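Long-range contacts in putative dihydrodipicolinate synthase (Thermus thermophilus, PDB 2PCQ), which is of unassigned function but belongs to the dihydrodipicolinate synthase family of TIM-barrel proteins and is built as an assembly of four chains: residues 16-22 / 54-59; 46-51 / 256-260; 69-73 / 96-100. One frame throughout, in Å; residues are numbered along the deposited sequence.

Contact 1: 16-22 / 54-59; sequences LDEEAFR and RGLRAL
Glu-18 and Ala-58 bring their CA atoms to 5.8 Å, and Arg-22 and Leu-59 bring theirs to 5.1 Å, which sets the opening turn of helix 18-28 beside the C-terminal part of helix 49-57 and the residues after it. Asp-17 is the N-cap of the first of these helices, its carboxylate taking the N-H of Ala-20. Between the backbones the packing is close: CB of Glu-18 meets CB of Ala-58 at 3.8 Å. The extended Glu-18 side chain then crosses Arg-54 at about a right angle, and Glu-18 OE2 forms a salt bridge to Arg-54 NE at 2.9 Å. The N-H...O angle of 124° makes the hydrogen-bond component weak, so charge probably contributes more than direction. The NH1 of Arg-54 has its own salt bridge to Glu-50, while NH2 lies against CB and CD2 of Leu-16. The other carboxylate oxygen is linked indirectly, through a water that donates to Glu-18 OE1 (2.6 Å) and to Arg-54 O (2.7 Å). At the other end, CB, CG and CD of Arg-22 pass close by Ala-58 O, and a bend at chi3 turns the guanidinium back so that NH1 donates to Ala-58 O at 3.2 Å. This bond is nearly straight (164°), meets a lone pair in the carbonyl plane and lies close to the guanidinium plane. Beside these polar contacts, CD2 of Leu-59 makes a CH-pi contact over one face of Phe-21, 3.9 Å from the ring centroid and 18° off its normal; CD1 touches the ring carbons CE2 and CZ. Both side chains also rest on Val-37 of strand 36-37. Such lateral packing of consecutive helices, outside adjacent strands 2-6 and 36-37, is the outer layer of a TIM barrel.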
loop_
_atom_site.group_PDB
_atom_site.type_symbol
_atom_site.label_atom_id
_atom_site.label_comp_id
_atom_site.label_asym_id
_atom_site.label_seq_id
_atom_site.Cartn_x
_atom_site.Cartn_y
_atom_site.Cartn_z
ATOM N N LEU A 16 24.637 -10.875 -23.546
ATOM C CA LEU A 16 24.954 -11.877 -22.539
ATOM C C LEU A 16 26.419 -12.267 -22.712
ATOM O O LEU A 16 26.871 -12.519 -23.830
ATOM C CB LEU A 16 24.069 -13.114 -22.721
ATOM C CG LEU A 16 24.397 -14.306 -21.814
ATOM C CD1 LEU A 16 24.174 -13.920 -20.357
ATOM C CD2 LEU A 16 23.532 -15.500 -22.192
ATOM N N ASP A 17 27.163 -12.310 -21.611
ATOM C CA ASP A 17 28.576 -12.677 -21.672
ATOM C C ASP A 17 28.761 -14.032 -20.998
ATOM O O ASP A 17 28.985 -14.105 -19.790
ATOM C CB ASP A 17 29.433 -11.630 -20.960
ATOM C CG ASP A 17 30.921 -11.821 -21.216
ATOM O OD1 ASP A 17 31.359 -12.977 -21.405
ATOM O OD2 ASP A 17 31.657 -10.815 -21.217
ATOM N N GLU A 18 28.662 -15.097 -21.787
ATOM C CA GLU A 18 28.801 -16.465 -21.291
ATOM C C GLU A 18 30.139 -16.736 -20.609
ATOM O O GLU A 18 30.190 -17.369 -19.553
ATOM C CB GLU A 18 28.612 -17.457 -22.443
ATOM C CG GLU A 18 27.227 -17.416 -23.066
ATOM C CD GLU A 18 27.120 -18.276 -24.310
ATOM O OE1 GLU A 18 27.437 -19.484 -24.239
ATOM O OE2 GLU A 18 26.715 -17.740 -25.362
ATOM N N GLU A 19 31.221 -16.268 -21.222
ATOM C CA GLU A 19 32.554 -16.470 -20.665
ATOM C C GLU A 19 32.652 -15.839 -19.280
ATOM O O GLU A 19 33.149 -16.458 -18.340
ATOM C CB GLU A 19 33.614 -15.862 -21.587
ATOM C CG GLU A 19 33.783 -16.569 -22.928
ATOM C CD GLU A 19 32.507 -16.601 -23.751
ATOM O OE1 GLU A 19 31.863 -15.538 -23.896
ATOM O OE2 GLU A 19 32.152 -17.689 -24.258
ATOM N N ALA A 20 32.174 -14.605 -19.159
ATOM C CA ALA A 20 32.208 -13.901 -17.882
ATOM C C ALA A 20 31.358 -14.625 -16.845
ATOM O O ALA A 20 31.740 -14.733 -15.685
ATOM C CB ALA A 20 31.708 -12.471 -18.060
ATOM N N PHE A 21 30.205 -15.126 -17.277
ATOM C CA PHE A 21 29.284 -15.837 -16.398
ATOM C C PHE A 21 29.992 -17.039 -15.770
ATOM O O PHE A 21 29.940 -17.245 -14.556
ATOM C CB PHE A 21 28.065 -16.290 -17.218
ATOM C CG PHE A 21 26.848 -16.652 -16.390
ATOM C CD1 PHE A 21 26.694 -16.183 -15.087
ATOM C CD2 PHE A 21 25.817 -17.407 -16.953
ATOM C CE1 PHE A 21 25.533 -16.462 -14.355
ATOM C CE2 PHE A 21 24.653 -17.691 -16.231
ATOM C CZ PHE A 21 24.510 -17.214 -14.932
ATOM N N ARG A 22 30.666 -17.821 -16.607
ATOM C CA ARG A 22 31.382 -19.008 -16.150
ATOM C C ARG A 22 32.537 -18.658 -15.211
ATOM O O ARG A 22 32.735 -19.311 -14.186
ATOM C CB ARG A 22 31.902 -19.792 -17.361
ATOM C CG ARG A 22 32.671 -21.049 -17.015
ATOM C CD ARG A 22 33.001 -21.872 -18.259
ATOM N NE ARG A 22 33.632 -21.079 -19.310
ATOM C CZ ARG A 22 33.019 -20.676 -20.420
ATOM N NH1 ARG A 22 31.748 -20.993 -20.634
ATOM N NH2 ARG A 22 33.675 -19.955 -21.320
ATOM N N ARG A 54 21.142 -20.828 -22.934
ATOM C CA ARG A 54 22.540 -20.643 -23.303
ATOM C C ARG A 54 23.384 -20.297 -22.075
ATOM O O ARG A 54 24.462 -20.853 -21.867
ATOM C CB ARG A 54 22.644 -19.525 -24.342
ATOM C CG ARG A 54 23.868 -19.598 -25.233
ATOM C CD ARG A 54 23.727 -18.623 -26.395
ATOM N NE ARG A 54 23.912 -17.237 -25.977
ATOM C CZ ARG A 54 23.231 -16.211 -26.474
ATOM N NH1 ARG A 54 22.311 -16.411 -27.405
ATOM N NH2 ARG A 54 23.477 -14.981 -26.047
ATOM N N GLY A 55 22.881 -19.377 -21.258
ATOM C CA GLY A 55 23.602 -18.975 -20.067
ATOM C C GLY A 55 23.889 -20.120 -19.115
ATOM O O GLY A 55 24.999 -20.242 -18.599
ATOM N N LEU A 56 22.891 -20.966 -18.882
ATOM C CA LEU A 56 23.053 -22.093 -17.970
ATOM C C LEU A 56 24.003 -23.155 -18.524
ATOM O O LEU A 56 24.749 -23.773 -17.768
ATOM C CB LEU A 56 21.687 -22.712 -17.652
ATOM C CG LEU A 56 21.646 -23.854 -16.628
ATOM C CD1 LEU A 56 22.295 -23.413 -15.321
ATOM C CD2 LEU A 56 20.201 -24.270 -16.388
ATOM N N ARG A 57 23.978 -23.360 -19.839
ATOM C CA ARG A 57 24.860 -24.339 -20.476
ATOM C C ARG A 57 26.325 -23.911 -20.374
ATOM O O ARG A 57 27.230 -24.737 -20.471
ATOM C CB ARG A 57 24.514 -24.514 -21.960
ATOM C CG ARG A 57 23.212 -25.244 -22.256
ATOM C CD ARG A 57 23.201 -25.731 -23.708
ATOM N NE ARG A 57 23.268 -24.632 -24.671
ATOM C CZ ARG A 57 22.211 -23.952 -25.110
ATOM N NH1 ARG A 57 20.996 -24.258 -24.675
ATOM N NH2 ARG A 57 22.366 -22.961 -25.977
ATOM N N ALA A 58 26.554 -22.615 -20.192
ATOM C CA ALA A 58 27.909 -22.089 -20.088
ATOM C C ALA A 58 28.524 -22.360 -18.717
ATOM O O ALA A 58 29.740 -22.281 -18.551
ATOM C CB ALA A 58 27.908 -20.592 -20.361
ATOM N N LEU A 59 27.685 -22.682 -17.738
ATOM C CA LEU A 59 28.169 -22.936 -16.387
ATOM C C LEU A 59 28.484 -24.398 -16.120
ATOM O O LEU A 59 27.931 -25.290 -16.753
ATOM C CB LEU A 59 27.146 -22.454 -15.354
ATOM C CG LEU A 59 26.730 -20.983 -15.434
ATOM C CD1 LEU A 59 25.739 -20.693 -14.319
ATOM C CD2 LEU A 59 27.956 -20.077 -15.319
HETATM O O HOH W 1 26.325 -21.761 -23.582
#

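Contact 2: 46-51 / 256-260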
loop_
_atom_site.group_PDB
_atom_site.type_symbol
_atom_site.label_atom_id
_atom_site.label_comp_id
_atom_site.label_asym_id
_atom_site.label_seq_id
_atom_site.Cartn_x
_atom_site.Cartn_y
_atom_site.Cartn_z
ATOM N N HIS A 46 15.428 -10.903 -17.498
ATOM C CA HIS A 46 15.975 -10.012 -18.513
ATOM C C HIS A 46 16.505 -10.812 -19.702
ATOM O O HIS A 46 17.045 -10.246 -20.651
ATOM C CB HIS A 46 17.095 -9.151 -17.926
ATOM C CG HIS A 46 16.603 -8.005 -17.098
ATOM N ND1 HIS A 46 17.452 -7.073 -16.538
ATOM C CD2 HIS A 46 15.349 -7.617 -16.765
ATOM C CE1 HIS A 46 16.742 -6.161 -15.901
ATOM N NE2 HIS A 46 15.462 -6.466 -16.022
ATOM N N LEU A 47 16.331 -12.128 -19.650
ATOM C CA LEU A 47 16.803 -13.007 -20.717
ATOM C C LEU A 47 15.661 -13.656 -21.483
ATOM O O LEU A 47 14.603 -13.925 -20.921
ATOM C CB LEU A 47 17.667 -14.128 -20.134
ATOM C CG LEU A 47 18.883 -13.763 -19.284
ATOM C CD1 LEU A 47 19.436 -15.020 -18.637
ATOM C CD2 LEU A 47 19.934 -13.092 -20.146
ATOM N N THR A 48 15.885 -13.910 -22.767
ATOM C CA THR A 48 14.891 -14.593 -23.586
ATOM C C THR A 48 15.105 -16.073 -23.270
ATOM O O THR A 48 16.145 -16.445 -22.728
ATOM C CB THR A 48 15.142 -14.385 -25.094
ATOM O OG1 THR A 48 16.422 -14.924 -25.443
ATOM C CG2 THR A 48 15.092 -12.910 -25.449
ATOM N N PRO A 49 14.129 -16.933 -23.592
ATOM C CA PRO A 49 14.282 -18.365 -23.313
ATOM C C PRO A 49 15.580 -18.932 -23.893
ATOM O O PRO A 49 16.219 -19.792 -23.290
ATOM C CB PRO A 49 13.044 -18.971 -23.964
ATOM C CG PRO A 49 12.013 -17.895 -23.751
ATOM C CD PRO A 49 12.780 -16.639 -24.113
ATOM N N GLU A 50 15.964 -18.432 -25.062
ATOM C CA GLU A 50 17.179 -18.884 -25.737
ATOM C C GLU A 50 18.425 -18.499 -24.936
ATOM O O GLU A 50 19.312 -19.326 -24.721
ATOM C CB GLU A 50 17.234 -18.280 -27.146
ATOM C CG GLU A 50 18.338 -18.814 -28.052
ATOM C CD GLU A 50 19.695 -18.203 -27.758
ATOM O OE1 GLU A 50 19.770 -16.962 -27.635
ATOM O OE2 GLU A 50 20.687 -18.961 -27.663
ATOM N N GLU A 51 18.486 -17.245 -24.495
ATOM C CA GLU A 51 19.623 -16.766 -23.713
ATOM C C GLU A 51 19.658 -17.487 -22.365
ATOM O O GLU A 51 20.727 -17.830 -21.861
ATOM C CB GLU A 51 19.522 -15.250 -23.512
ATOM C CG GLU A 51 19.439 -14.475 -24.826
ATOM C CD GLU A 51 19.172 -12.993 -24.635
ATOM O OE1 GLU A 51 18.296 -12.648 -23.814
ATOM O OE2 GLU A 51 19.826 -12.172 -25.318
ATOM N N ARG A 256 21.444 -5.042 -17.678
ATOM C CA ARG A 256 21.005 -4.912 -19.060
ATOM C C ARG A 256 20.252 -3.597 -19.257
ATOM O O ARG A 256 19.393 -3.246 -18.450
ATOM C CB ARG A 256 20.118 -6.101 -19.448
ATOM C CG ARG A 256 20.183 -6.428 -20.928
ATOM C CD ARG A 256 19.525 -7.762 -21.279
ATOM N NE ARG A 256 20.142 -8.304 -22.487
ATOM C CZ ARG A 256 19.723 -9.373 -23.157
ATOM N NH1 ARG A 256 18.658 -10.056 -22.760
ATOM N NH2 ARG A 256 20.393 -9.767 -24.233
ATOM N N PRO A 257 20.583 -2.838 -20.323
ATOM C CA PRO A 257 19.902 -1.563 -20.577
ATOM C C PRO A 257 18.396 -1.799 -20.558
ATOM O O PRO A 257 17.933 -2.871 -20.950
ATOM C CB PRO A 257 20.412 -1.168 -21.960
ATOM C CG PRO A 257 21.811 -1.733 -21.964
ATOM C CD PRO A 257 21.600 -3.106 -21.357
ATOM N N PRO A 258 17.609 -0.784 -20.167
ATOM C CA PRO A 258 17.949 0.583 -19.761
ATOM C C PRO A 258 18.487 0.803 -18.347
ATOM O O PRO A 258 18.619 1.945 -17.913
ATOM C CB PRO A 258 16.639 1.315 -19.970
ATOM C CG PRO A 258 15.661 0.303 -19.430
ATOM C CD PRO A 258 16.154 -1.008 -20.033
ATOM N N TYR A 259 18.786 -0.261 -17.618
ATOM C CA TYR A 259 19.293 -0.073 -16.267
ATOM C C TYR A 259 20.707 0.521 -16.274
ATOM O O TYR A 259 21.507 0.237 -17.166
ATOM C CB TYR A 259 19.214 -1.391 -15.494
ATOM C CG TYR A 259 17.775 -1.773 -15.195
ATOM C CD1 TYR A 259 17.045 -2.591 -16.064
ATOM C CD2 TYR A 259 17.122 -1.261 -14.073
ATOM C CE1 TYR A 259 15.699 -2.886 -15.818
ATOM C CE2 TYR A 259 15.782 -1.546 -13.821
ATOM C CZ TYR A 259 15.078 -2.360 -14.692
ATOM O OH TYR A 259 13.760 -2.648 -14.425
ATOM N N PRO A 260 21.022 1.366 -15.276
ATOM C CA PRO A 260 22.315 2.043 -15.128
ATOM C C PRO A 260 23.537 1.175 -14.867
ATOM O O PRO A 260 23.495 0.230 -14.075
ATOM C CB PRO A 260 22.050 3.030 -13.995
ATOM C CG PRO A 260 21.132 2.250 -13.109
ATOM C CD PRO A 260 20.164 1.632 -14.105
HETATM O O HOH W 2 13.233 -5.124 -15.044
#
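Arg-256 pairs both terminal nitrogens with the two carboxylate oxygens of Glu-51, tying a loop late in the TIM-barrel chain to the capping box that starts helix 49-57. Arg-256 NH1 donates to Glu-51 OE1 at 2.8 Å and NH2 to OE2 of the same carboxylate at 2.7 Å, each oxygen being met on its syn side. The carboxylate and guanidinium planes are nevertheless turned 38° apart, so the salt bridge is twisted rather than flat. Arg-256 NH1 has a second acceptor, His-46 O at 2.7 Å, in the carbonyl plane and near the plane of the guanidinium. Arg-256 gets this far because its chain is extended from CG to NE, running antiparallel to the His-46 side chain. The Tyr-259 ring comes against that of His-46, with planes 27° apart but displaced so that little of one ring lies over the other; the two CE1 atoms, of His-46 and Tyr-259, are 3.4 Å apart. What positions the carboxylate is the capping box: Thr-48 N donates to Glu-51 OE1 (2.9 Å) on the anti side, and Glu-51 N returns a bond to Thr-48 OG1 (3.2 Å). OE1 therefore serves two donors, one on its syn and one on its anti side, which fixes the rotation of the group. On the arginine side, NE is held by Gly-14 O, and Glu-43 OE1 joins the two segments from outside by accepting from Arg-256 N and bonding His-46 ND1. Farther out, a cis peptide precedes Pro-258, and Tyr-259 N bonds back to Arg-256 O. Tyr-100 of the second subunit meets His-46 edge-to-face, placing the contact at a subunit interface. A water links the two rings, 2.8 Å from His-46 NE2, in the plane of that ring, and 2.6 Å from Tyr-259 OH.

Contact 3: 69-73 / 96-100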
loop_
_atom_site.group_PDB
_atom_site.type_symbol
_atom_site.label_atom_id
_atom_site.label_comp_id
_atom_site.label_asym_id
_atom_site.label_seq_id
_atom_site.Cartn_x
_atom_site.Cartn_y
_atom_site.Cartn_z
ATOM N N LEU A 69 13.457 -20.088 -11.178
ATOM C CA LEU A 69 12.527 -20.229 -12.289
ATOM C C LEU A 69 11.416 -19.208 -12.096
ATOM O O LEU A 69 10.581 -19.328 -11.193
ATOM C CB LEU A 69 11.952 -21.650 -12.346
ATOM C CG LEU A 69 11.178 -21.996 -13.623
ATOM C CD1 LEU A 69 11.146 -23.502 -13.802
ATOM C CD2 LEU A 69 9.777 -21.427 -13.559
HETATM N N MSE A 70 11.431 -18.183 -12.940
HETATM C CA MSE A 70 10.432 -17.137 -12.861
HETATM C C MSE A 70 9.694 -16.994 -14.186
HETATM O O MSE A 70 10.160 -16.316 -15.104
HETATM C CB MSE A 70 11.099 -15.825 -12.488
HETATM C CG MSE A 70 11.987 -15.973 -11.282
HETATM SE SE MSE A 70 12.713 -14.303 -10.725
HETATM C CE MSE A 70 14.057 -14.996 -9.512
ATOM N N GLU A 71 8.543 -17.657 -14.276
ATOM C CA GLU A 71 7.716 -17.630 -15.474
ATOM C C GLU A 71 6.287 -17.285 -15.071
ATOM O O GLU A 71 5.930 -17.346 -13.891
ATOM C CB GLU A 71 7.738 -18.987 -16.187
ATOM C CG GLU A 71 9.109 -19.458 -16.667
ATOM C CD GLU A 71 9.774 -18.495 -17.637
ATOM O OE1 GLU A 71 9.066 -17.865 -18.451
ATOM O OE2 GLU A 71 11.018 -18.379 -17.594
ATOM N N GLU A 72 5.474 -16.934 -16.062
ATOM C CA GLU A 72 4.088 -16.553 -15.833
ATOM C C GLU A 72 3.122 -17.713 -16.042
ATOM O O GLU A 72 2.014 -17.690 -15.516
ATOM C CB GLU A 72 3.694 -15.416 -16.778
ATOM C CG GLU A 72 4.590 -14.176 -16.734
ATOM C CD GLU A 72 4.257 -13.223 -15.590
ATOM O OE1 GLU A 72 3.302 -13.497 -14.827
ATOM O OE2 GLU A 72 4.956 -12.193 -15.460
ATOM N N THR A 73 3.533 -18.720 -16.810
ATOM C CA THR A 73 2.661 -19.859 -17.096
ATOM C C THR A 73 3.394 -21.197 -17.121
ATOM O O THR A 73 4.617 -21.248 -17.215
ATOM C CB THR A 73 1.972 -19.696 -18.462
ATOM O OG1 THR A 73 2.952 -19.790 -19.507
ATOM C CG2 THR A 73 1.279 -18.346 -18.552
ATOM N N PRO A 96 5.806 -17.161 -7.872
ATOM C CA PRO A 96 4.434 -17.324 -8.366
ATOM C C PRO A 96 4.222 -16.501 -9.638
ATOM O O PRO A 96 4.965 -15.555 -9.901
ATOM C CB PRO A 96 3.580 -16.764 -7.223
ATOM C CG PRO A 96 4.485 -16.815 -6.020
ATOM C CD PRO A 96 5.819 -16.435 -6.594
ATOM N N PRO A 97 3.224 -16.870 -10.461
ATOM C CA PRO A 97 2.982 -16.090 -11.680
ATOM C C PRO A 97 2.708 -14.661 -11.185
ATOM O O PRO A 97 2.198 -14.491 -10.080
ATOM C CB PRO A 97 1.742 -16.757 -12.269
ATOM C CG PRO A 97 1.948 -18.198 -11.892
ATOM C CD PRO A 97 2.406 -18.097 -10.445
ATOM N N ARG A 98 3.021 -13.650 -11.989
ATOM C CA ARG A 98 2.856 -12.257 -11.552
ATOM C C ARG A 98 1.813 -11.344 -12.192
ATOM O O ARG A 98 0.928 -10.818 -11.513
ATOM C CB ARG A 98 4.195 -11.530 -11.675
ATOM C CG ARG A 98 5.276 -11.977 -10.724
ATOM C CD ARG A 98 6.618 -11.749 -11.384
ATOM N NE ARG A 98 6.943 -12.870 -12.249
ATOM C CZ ARG A 98 7.639 -12.785 -13.376
ATOM N NH1 ARG A 98 8.094 -11.615 -13.806
ATOM N NH2 ARG A 98 7.891 -13.889 -14.060
ATOM N N TYR A 99 1.957 -11.126 -13.493
ATOM C CA TYR A 99 1.095 -10.213 -14.226
ATOM C C TYR A 99 -0.407 -10.296 -13.939
ATOM O O TYR A 99 -1.035 -9.273 -13.674
ATOM C CB TYR A 99 1.353 -10.359 -15.727
ATOM C CG TYR A 99 0.953 -9.141 -16.518
ATOM C CD1 TYR A 99 1.832 -8.069 -16.681
ATOM C CD2 TYR A 99 -0.314 -9.048 -17.089
ATOM C CE1 TYR A 99 1.453 -6.930 -17.399
ATOM C CE2 TYR A 99 -0.703 -7.914 -17.807
ATOM C CZ TYR A 99 0.181 -6.864 -17.957
ATOM O OH TYR A 99 -0.209 -5.749 -18.661
ATOM N N TYR A 100 -0.986 -11.494 -13.992
ATOM C CA TYR A 100 -2.424 -11.654 -13.732
ATOM C C TYR A 100 -2.680 -12.350 -12.399
ATOM O O TYR A 100 -3.723 -12.973 -12.202
ATOM C CB TYR A 100 -3.075 -12.474 -14.852
ATOM C CG TYR A 100 -2.920 -11.874 -16.229
ATOM C CD1 TYR A 100 -3.722 -10.811 -16.647
ATOM C CD2 TYR A 100 -1.952 -12.354 -17.107
ATOM C CE1 TYR A 100 -3.555 -10.243 -17.910
ATOM C CE2 TYR A 100 -1.775 -11.796 -18.363
ATOM C CZ TYR A 100 -2.577 -10.744 -18.759
ATOM O OH TYR A 100 -2.389 -10.199 -20.005
HETATM O O HOH W 3 8.927 -14.030 -16.341
HETATM O O HOH W 4 6.935 -15.935 -11.779
HETATM O O HOH W 5 0.586 -14.065 -15.150
#
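Glu-72 and Arg-98 join the loops that follow adjacent strands 66-69 and 91-94 of the TIM barrel. Two direct hydrogen bonds converge on Glu-72 OE1, from Arg-98 N (2.9 Å) and Tyr-99 N (3.0 Å); both use its syn side but arrive from opposite faces of the carboxylate. A bend at chi2 (-82°) brings the carboxylate round to these two amides. The charged contact is of another kind: Glu-72 OE2 sits over the centre of the Arg-98 guanidinium, 3.4 Å from CZ, with the two planes 25° apart. With OE2 above the plane, this salt bridge is probably electrostatic, with no hydrogen bond from the guanidinium. Van der Waals contact adds CB of Pro-97 against the carbonyl oxygen Glu-72 O at 3.4 Å, while selenomethionine Met-70 packs on Tyr-99 of the second subunit. Waters occupy the in-plane edges of the guanidinium. One accepts from Arg-98 NH2 and donates to Met-70 O (2.9 Å); another accepts from Arg-98 NE (3.1 Å) and lies near the carbonyl oxygens of Glu-71 and Pro-96. A third water accepts from Tyr-100 N and donates to Glu-72 OE1 at 2.8 Å, giving that oxygen a third bond.

From the N terminus, contact 1 closes a short loop around strand 36-37, joining the start of helix 18-28 to the end region of helix 49-57. Before that loop is complete the chain passes through 46-51, so contact 2, which ties the start of helix 49-57 to the loop between helices 216-247 and 266-278, crosses contact 1. They share helix 49-57 and touch where Leu-16 CD2 lies 3.7 Å from Glu-51 O. Contact 3 opens after contact 1 has closed and is nested within the long loop of contact 2, linking the segments that follow strands 66-69 and 91-94. Its nearest atoms are about 6 Å from contact 2, and both adjoin the second subunit.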